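Side-chain contacts in anaphase-promoting complex subunit cut9 (Schizosaccharomyces pombe, PDB 2XPI), which serves as a component of the anaphase-promoting complex, the cell cycle-regulated E3 ubiquitin ligase that controls progression through mitosis and G1: residues 409-412 with 413-417; 424-427 with 428-432. One frame throughout, in Å; residues are numbered along the deposited sequence.

Contact 1. Residues 409-412 with 413-417; sequences AWIG and FAHSF
The carbonyl oxygen Gly412 O is gripped twice by one residue a turn further on: Ser416 OG donates to Gly412 O at 3.1 Å and Ser416 N to the same atom at 3.3 Å, the two donors arriving from opposite faces of the carbonyl plane. The hydroxyl thus finds its acceptor within its own helix, as buried helical serines often do. The bonds from Ala414 N to Trp410 O, at 2.8 Å, and from His415 N to Ile411 O are straighter than the one from Ser416 N.

The side chains split between two sides of the helix. On one, Trp410 and Phe413 lie alongside each other. Phe413 has CG anti to its backbone N (chi1 -165°), and this swing carries the ring back toward the indole, so that Phe413 CD2 comes 3.8 Å from Trp410 CZ3. The indole carbon meets the phenyl edge near the phenyl plane, yet the two rings are tilted at 66°, an oblique meeting that is neither a stack nor a T. Trp410 NE1 is satisfied by Pro404 O.

Helix 407-420 is the first of the two antiparallel helices of the tenth tetratricopeptide repeat, and its other side turns to a bound chain of another protein. There Ile411 and His415, also side by side, both pack on apolar side chains of that chain, consistent with the role of this repeat in binding hcn1. The imidazole lays one face over Ile411 O, while His415 and Phe446 meet edge-to-face. Back beside Phe413, one face of its ring receives Phe417 CE2, set toward the rim.

Contact 2. Residues 424-427 with 428-432; sequences DQAI and SAYTT
A chi1 of 66° in Thr431 seats OG1 between the backbone N and the carbonyl carbon and leaves CG2 beside the N, so both branches turn back toward Ile427. Thr431 OG1 then lies 3.1 Å from Ile427 O, but Ser428 O competes for the same proton and the choice is not settled. The methyl branch passes slantwise over its neighbour, Thr431 CG2 being 4.1 Å from Ile427 CG2.

In Tyr430, CG stands beside the backbone N (chi1 -74°), and the ring meets the preceding turn obliquely: Tyr430 CD2 is 3.2 Å from Ala426 O, and Tyr430 CE2 is 4.2 Å from Ala426 CB. Ala426 O is also the acceptor for Tyr430 N, at 2.8 Å. The phenol oxygen is hydrogen-bonded to a basic side chain of another protein's chain, so a phenylalanine here would probably leave that basic group without its mate. On the exposed side, Ser428 OG adds a weak bond to Asp424 O, at 3.3 Å.

These residues belong to helix 423-435, the second helix of the tenth tetratricopeptide repeat, which lies between helices 407-420 and 442-454: Ala429 rests on Ala414 of the first, while Ile427 touches His451 and Leu454 of the second and Thr431 touches its Leu447.

Overall arrangement
Contacts 1 and 2 occupy successive helices of a single tetratricopeptide repeat, their centres about 8 Å apart, and illustrate how a helical hairpin shares out its residues. Contact 1 is buried, and aromatic and aliphatic side chains dominate it; contact 2 is only partly buried, and hydroxyls and an exposed acidic residue fringe it. Between them the helices are joined by side-chain packing, in which the indole of Trp410 lies against Thr432. Both reach the chain of another protein, but differently: 409-417 offers mainly apolar packing, 424-432 a phenol hydrogen bond. Phe446 of the following repeat meets rings from both.

Contact 1. Residues 409-412 with 413-417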
loop_
_atom_site.group_PDB
_atom_site.type_symbol
_atom_site.label_atom_id
_atom_site.label_comp_id
_atom_site.label_asym_id
_atom_site.label_seq_id
_atom_site.Cartn_x
_atom_site.Cartn_y
_atom_site.Cartn_z
ATOM N N ALA A 409 5.168 1.356 -26.725
ATOM C CA ALA A 409 4.643 2.719 -26.657
ATOM C C ALA A 409 5.518 3.668 -27.457
ATOM O O ALA A 409 5.037 4.671 -27.992
ATOM C CB ALA A 409 4.558 3.177 -25.232
ATOM N N TRP A 410 6.814 3.364 -27.522
ATOM C CA TRP A 410 7.745 4.181 -28.288
ATOM C C TRP A 410 7.516 4.009 -29.778
ATOM O O TRP A 410 7.544 4.984 -30.502
ATOM C CB TRP A 410 9.199 3.873 -27.915
ATOM C CG TRP A 410 9.620 4.499 -26.609
ATOM C CD1 TRP A 410 9.720 3.879 -25.398
ATOM C CD2 TRP A 410 9.971 5.873 -26.384
ATOM N NE1 TRP A 410 10.118 4.773 -24.439
ATOM C CE2 TRP A 410 10.282 6.003 -25.015
ATOM C CE3 TRP A 410 10.075 6.997 -27.209
ATOM C CZ2 TRP A 410 10.688 7.217 -24.448
ATOM C CZ3 TRP A 410 10.468 8.207 -26.642
ATOM C CH2 TRP A 410 10.773 8.303 -25.273
ATOM N N ILE A 411 7.278 2.775 -30.230
ATOM C CA ILE A 411 6.964 2.516 -31.636
ATOM C C ILE A 411 5.698 3.274 -32.040
ATOM O O ILE A 411 5.695 4.016 -33.023
ATOM C CB ILE A 411 6.808 1.000 -31.948
ATOM C CG1 ILE A 411 8.160 0.280 -31.844
ATOM C CG2 ILE A 411 6.298 0.793 -33.353
ATOM C CD1 ILE A 411 9.325 0.997 -32.559
ATOM N N GLY A 412 4.629 3.110 -31.264
ATOM C CA GLY A 412 3.422 3.886 -31.482
ATOM C C GLY A 412 3.689 5.378 -31.526
ATOM O O GLY A 412 3.121 6.085 -32.349
ATOM N N PHE A 413 4.548 5.858 -30.632
ATOM C CA PHE A 413 4.901 7.271 -30.554
ATOM C C PHE A 413 5.579 7.712 -31.861
ATOM O O PHE A 413 5.187 8.704 -32.487
ATOM C CB PHE A 413 5.859 7.460 -29.384
ATOM C CG PHE A 413 6.035 8.871 -28.946
ATOM C CD1 PHE A 413 4.993 9.778 -29.016
ATOM C CD2 PHE A 413 7.247 9.284 -28.410
ATOM C CE1 PHE A 413 5.153 11.094 -28.581
ATOM C CE2 PHE A 413 7.430 10.608 -27.993
ATOM C CZ PHE A 413 6.372 11.512 -28.080
ATOM N N ALA A 414 6.592 6.958 -32.280
ATOM C CA ALA A 414 7.304 7.277 -33.503
ATOM C C ALA A 414 6.397 7.277 -34.730
ATOM O O ALA A 414 6.483 8.190 -35.560
ATOM C CB ALA A 414 8.486 6.334 -33.698
ATOM N N HIS A 415 5.540 6.265 -34.863
ATOM C CA HIS A 415 4.599 6.208 -36.001
ATOM C C HIS A 415 3.703 7.444 -36.140
ATOM O O HIS A 415 3.428 7.889 -37.250
ATOM C CB HIS A 415 3.715 4.960 -35.949
ATOM C CG HIS A 415 4.450 3.691 -36.225
ATOM N ND1 HIS A 415 3.933 2.452 -35.922
ATOM C CD2 HIS A 415 5.665 3.468 -36.772
ATOM C CE1 HIS A 415 4.801 1.519 -36.269
ATOM N NE2 HIS A 415 5.863 2.109 -36.785
ATOM N N SER A 416 3.239 7.976 -35.013
ATOM C CA SER A 416 2.473 9.213 -34.990
ATOM C C SER A 416 3.263 10.349 -35.599
ATOM O O SER A 416 2.748 11.133 -36.403
ATOM C CB SER A 416 2.114 9.591 -33.548
ATOM O OG SER A 416 1.336 8.576 -32.936
ATOM N N PHE A 417 4.521 10.464 -35.213
ATOM C CA PHE A 417 5.348 11.496 -35.825
ATOM C C PHE A 417 5.548 11.226 -37.319
ATOM O O PHE A 417 5.452 12.155 -38.134
ATOM C CB PHE A 417 6.691 11.624 -35.117
ATOM C CG PHE A 417 6.603 12.296 -33.793
ATOM C CD1 PHE A 417 6.159 13.607 -33.696
ATOM C CD2 PHE A 417 6.984 11.638 -32.640
ATOM C CE1 PHE A 417 6.094 14.248 -32.462
ATOM C CE2 PHE A 417 6.915 12.271 -31.405
ATOM C CZ PHE A 417 6.470 13.580 -31.318
#

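Contact 2. Residues 424-427 with 428-432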
loop_
_atom_site.group_PDB
_atom_site.type_symbol
_atom_site.label_atom_id
_atom_site.label_comp_id
_atom_site.label_asym_id
_atom_site.label_seq_id
_atom_site.Cartn_x
_atom_site.Cartn_y
_atom_site.Cartn_z
ATOM N N ASP A 424 12.316 14.127 -37.858
ATOM C CA ASP A 424 13.342 14.123 -36.810
ATOM C C ASP A 424 12.882 13.517 -35.485
ATOM O O ASP A 424 13.614 12.757 -34.822
ATOM C CB ASP A 424 13.864 15.530 -36.579
ATOM C CG ASP A 424 14.810 15.967 -37.662
ATOM O OD1 ASP A 424 15.038 17.196 -37.809
ATOM O OD2 ASP A 424 15.317 15.065 -38.372
ATOM N N GLN A 425 11.660 13.859 -35.102
ATOM C CA GLN A 425 11.094 13.324 -33.892
ATOM C C GLN A 425 10.775 11.862 -34.070
ATOM O O GLN A 425 10.889 11.093 -33.114
ATOM C CB GLN A 425 9.874 14.119 -33.487
ATOM C CG GLN A 425 10.198 15.584 -33.417
ATOM C CD GLN A 425 9.346 16.329 -32.441
ATOM O OE1 GLN A 425 9.289 15.988 -31.261
ATOM N NE2 GLN A 425 8.675 17.372 -32.921
ATOM N N ALA A 426 10.389 11.467 -35.282
ATOM C CA ALA A 426 10.111 10.060 -35.540
ATOM C C ALA A 426 11.386 9.269 -35.342
ATOM O O ALA A 426 11.390 8.235 -34.652
ATOM C CB ALA A 426 9.585 9.860 -36.916
ATOM N N ILE A 427 12.470 9.767 -35.933
ATOM C CA ILE A 427 13.802 9.191 -35.745
ATOM C C ILE A 427 14.323 9.151 -34.280
ATOM O O ILE A 427 14.963 8.180 -33.891
ATOM C CB ILE A 427 14.830 9.843 -36.719
ATOM C CG1 ILE A 427 14.526 9.364 -38.142
ATOM C CG2 ILE A 427 16.288 9.537 -36.299
ATOM C CD1 ILE A 427 14.829 10.383 -39.220
ATOM N N SER A 428 14.065 10.181 -33.474
ATOM C CA SER A 428 14.341 10.084 -32.033
ATOM C C SER A 428 13.610 8.900 -31.415
ATOM O O SER A 428 14.224 8.029 -30.810
ATOM C CB SER A 428 13.895 11.334 -31.292
ATOM O OG SER A 428 14.677 12.445 -31.661
ATOM N N ALA A 429 12.291 8.879 -31.567
ATOM C CA ALA A 429 11.489 7.822 -30.996
ATOM C C ALA A 429 11.923 6.446 -31.492
ATOM O O ALA A 429 12.019 5.530 -30.687
ATOM C CB ALA A 429 9.995 8.070 -31.243
ATOM N N TYR A 430 12.204 6.289 -32.789
ATOM C CA TYR A 430 12.638 4.981 -33.313
ATOM C C TYR A 430 14.016 4.584 -32.794
ATOM O O TYR A 430 14.308 3.403 -32.653
ATOM C CB TYR A 430 12.701 4.939 -34.847
ATOM C CG TYR A 430 11.378 4.871 -35.553
ATOM C CD1 TYR A 430 10.401 3.952 -35.179
ATOM C CD2 TYR A 430 11.105 5.730 -36.617
ATOM C CE1 TYR A 430 9.170 3.910 -35.846
ATOM C CE2 TYR A 430 9.901 5.686 -37.295
ATOM C CZ TYR A 430 8.940 4.784 -36.908
ATOM O OH TYR A 430 7.759 4.774 -37.592
ATOM N N THR A 431 14.887 5.556 -32.555
ATOM C CA THR A 431 16.189 5.191 -32.042
ATOM C C THR A 431 16.093 4.881 -30.553
ATOM O O THR A 431 16.667 3.884 -30.112
ATOM C CB THR A 431 17.316 6.194 -32.393
ATOM O OG1 THR A 431 17.074 7.424 -31.739
ATOM C CG2 THR A 431 17.360 6.452 -33.888
ATOM N N THR A 432 15.348 5.666 -29.772
ATOM C CA THR A 432 15.141 5.198 -28.400
ATOM C C THR A 432 14.405 3.846 -28.343
ATOM O O THR A 432 14.635 3.060 -27.434
ATOM C CB THR A 432 14.603 6.239 -27.345
ATOM O OG1 THR A 432 13.455 5.702 -26.683
ATOM C CG2 THR A 432 14.308 7.623 -27.904
#